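Long-range contact in EreC (Klebsiella pneumoniae, PDB 6XCQ), which probably confers macrolide resistance by hydrolysing the lactone ring of erythromycin and related antibiotics: residues A[129-137]-A[430-438]. The protein carries 1 engineered substitution. Sequence-based numbering, arbitrary orientation. Where two conformers were deposited one is given.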
# COMPACT_ATOMS: atom_id res chain seq x y z
N PHE A 129 0.11 11.77 -3.85
CA PHE A 129 1.28 12.62 -4.05
C PHE A 129 2.16 12.66 -2.80
O PHE A 129 3.39 12.54 -2.89
CB PHE A 129 0.81 14.02 -4.46
CG PHE A 129 1.93 14.98 -4.77
CD1 PHE A 129 2.53 14.99 -6.02
CD2 PHE A 129 2.39 15.87 -3.80
CE1 PHE A 129 3.56 15.88 -6.31
CE2 PHE A 129 3.42 16.76 -4.07
CZ PHE A 129 4.01 16.76 -5.32
N SER A 130 1.56 12.81 -1.61
CA SER A 130 2.37 12.90 -0.39
C SER A 130 2.94 11.54 0.01
O SER A 130 4.05 11.47 0.55
CB SER A 130 1.54 13.48 0.75
OG SER A 130 1.02 14.75 0.41
N LEU A 131 2.20 10.46 -0.21
CA LEU A 131 2.67 9.14 0.18
C LEU A 131 3.82 8.66 -0.70
O LEU A 131 4.77 8.04 -0.20
CB LEU A 131 1.53 8.12 0.10
CG LEU A 131 0.55 8.10 1.28
CD1 LEU A 131 -0.64 7.26 0.89
CD2 LEU A 131 1.24 7.54 2.51
N TYR A 132 3.74 8.92 -2.00
CA TYR A 132 4.67 8.32 -2.95
C TYR A 132 5.37 9.30 -3.88
O TYR A 132 6.19 8.87 -4.69
CB TYR A 132 3.92 7.28 -3.81
CG TYR A 132 3.38 6.09 -3.04
CD1 TYR A 132 4.24 5.14 -2.50
CD2 TYR A 132 2.00 5.89 -2.91
CE1 TYR A 132 3.74 4.01 -1.80
CE2 TYR A 132 1.50 4.77 -2.22
CZ TYR A 132 2.37 3.84 -1.68
OH TYR A 132 1.87 2.74 -1.02
N GLY A 133 5.09 10.60 -3.77
CA GLY A 133 5.60 11.55 -4.76
C GLY A 133 7.10 11.49 -4.94
O GLY A 133 7.61 11.51 -6.06
N SER A 134 7.82 11.39 -3.83
CA SER A 134 9.28 11.42 -3.89
C SER A 134 9.82 10.22 -4.66
O SER A 134 10.67 10.36 -5.55
CB SER A 134 9.82 11.46 -2.46
OG SER A 134 9.67 12.78 -1.93
N VAL A 135 9.34 9.02 -4.33
CA VAL A 135 9.77 7.81 -5.02
C VAL A 135 9.32 7.84 -6.48
O VAL A 135 10.06 7.43 -7.38
CB VAL A 135 9.26 6.55 -4.30
CG1 VAL A 135 9.50 5.31 -5.14
CG2 VAL A 135 9.93 6.39 -2.95
N LEU A 136 8.10 8.33 -6.73
CA LEU A 136 7.58 8.31 -8.10
C LEU A 136 8.39 9.22 -9.02
O LEU A 136 8.71 8.83 -10.16
CB LEU A 136 6.11 8.74 -8.10
CG LEU A 136 5.13 7.68 -7.62
CD1 LEU A 136 3.77 8.33 -7.33
CD2 LEU A 136 5.01 6.62 -8.68
N ILE A 137 8.75 10.41 -8.54
CA ILE A 137 9.59 11.32 -9.33
C ILE A 137 10.94 10.68 -9.60
O ILE A 137 11.47 10.77 -10.72
CB ILE A 137 9.74 12.67 -8.61
CG1 ILE A 137 8.40 13.39 -8.47
CG2 ILE A 137 10.74 13.57 -9.36
CD1 ILE A 137 8.44 14.49 -7.39
N ALA A 430 14.41 9.92 10.85
CA ALA A 430 13.16 9.85 10.07
C ALA A 430 12.53 11.25 10.00
O ALA A 430 11.59 11.57 10.73
CB ALA A 430 12.18 8.83 10.66
N GLY A 431 13.03 12.07 9.08
CA GLY A 431 12.52 13.42 8.93
C GLY A 431 11.37 13.50 7.93
O GLY A 431 11.27 12.70 7.00
N LYS A 432 10.48 14.47 8.14
CA LYS A 432 9.34 14.62 7.25
C LYS A 432 9.81 14.94 5.84
O LYS A 432 10.63 15.83 5.62
CB LYS A 432 8.37 15.72 7.73
CG LYS A 432 7.22 15.93 6.74
CD LYS A 432 6.03 16.70 7.29
CE LYS A 432 6.39 18.11 7.68
NZ LYS A 432 7.14 18.80 6.61
N ASP A 433 9.29 14.18 4.88
CA ASP A 433 9.53 14.44 3.47
C ASP A 433 9.14 15.87 3.12
O ASP A 433 8.02 16.31 3.40
CB ASP A 433 8.71 13.44 2.65
CG ASP A 433 9.03 13.47 1.17
OD1 ASP A 433 9.37 14.54 0.63
OD2 ASP A 433 8.88 12.40 0.55
N GLY A 434 10.06 16.58 2.45
CA GLY A 434 9.88 17.99 2.14
C GLY A 434 8.78 18.32 1.14
O GLY A 434 8.36 19.48 1.06
N LEU A 435 8.30 17.35 0.37
CA LEU A 435 7.18 17.68 -0.51
C LEU A 435 5.82 17.47 0.14
O LEU A 435 4.81 17.78 -0.48
CB LEU A 435 7.24 16.89 -1.83
CG LEU A 435 7.15 15.38 -2.08
CD1 LEU A 435 5.78 14.84 -1.74
CD2 LEU A 435 7.43 15.09 -3.57
N VAL A 436 5.77 16.94 1.36
CA VAL A 436 4.50 16.65 2.01
C VAL A 436 3.89 17.95 2.54
O VAL A 436 4.53 18.68 3.30
CB VAL A 436 4.68 15.62 3.13
CG1 VAL A 436 3.38 15.46 3.91
CG2 VAL A 436 5.12 14.30 2.51
N ASP A 437 2.63 18.20 2.16
CA ASP A 437 1.93 19.47 2.33
C ASP A 437 0.67 19.29 3.18
O ASP A 437 -0.42 19.68 2.75
CB ASP A 437 1.57 20.01 0.94
CG ASP A 437 1.31 21.52 0.92
OD1 ASP A 437 1.55 22.20 1.94
OD2 ASP A 437 0.84 22.01 -0.13
N LEU A 438 0.79 18.71 4.37
CA LEU A 438 -0.42 18.29 5.10
C LEU A 438 -0.57 18.83 6.53
O LEU A 438 0.35 18.75 7.36
CB LEU A 438 -0.49 16.76 5.16
CG LEU A 438 -0.52 16.02 3.83
CD1 LEU A 438 -0.73 14.53 4.07
CD2 LEU A 438 -1.59 16.60 2.93
OXT LEU A 438 -1.64 19.32 6.88
O HOH W 1 6.53 11.46 -1.06
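An Asx turn combined with a type I beta turn, D433 to V436, brings the C-terminal tail of EreC against a kink in helix 126-146, where D433 and S134 form the polar centre of the contact. The hydroxyl OG of S134 donates to OD2 of D433 at 2.6 Å, using the syn lone pair of that oxygen. The other carboxylate oxygen, OD1, accepts from the backbone N of L435 at 3.0 Å in a nearly straight bond (174°), approached from the anti side and 34° out of the carboxylate plane. D433 reaches the helix because its CG lies anti to the backbone N (chi1 -171°). A water bridges the kink: it gives hydrogen bonds to O of S130 and OD2 of D433, both at 3.0 Å, and accepts from N of S134 (3.1 Å), so it stands in for the missing helical bond between S130 and S134. L435 supplies the apolar half. Its CD1 lies 3.8 Å from CE2 of the F129 ring, approaching obliquely, while CD2 packs beside the backbone of G133 and meets CD1 of I137 tip to tip at 4.0 Å. Nearer the chain end, CG2 of V436 rests on O of S130 at 3.6 Å, and CG of L438 lies 4.0 Å from OG of S130, the branched end of its side chain lying against that hydroxyl. Beyond these segments, helix 73-90 touches both S134 and D433 through S76, and OXT of the terminal carboxylate of L438 is hydrogen-bonded to OG of S365. With one bond from serine, one from water and one from its own turn, the D433 carboxylate is gripped at both oxygens; these three donors would be expected to favour its ionised form and to fix its rotation, tying the tail to the opened turn of the helix.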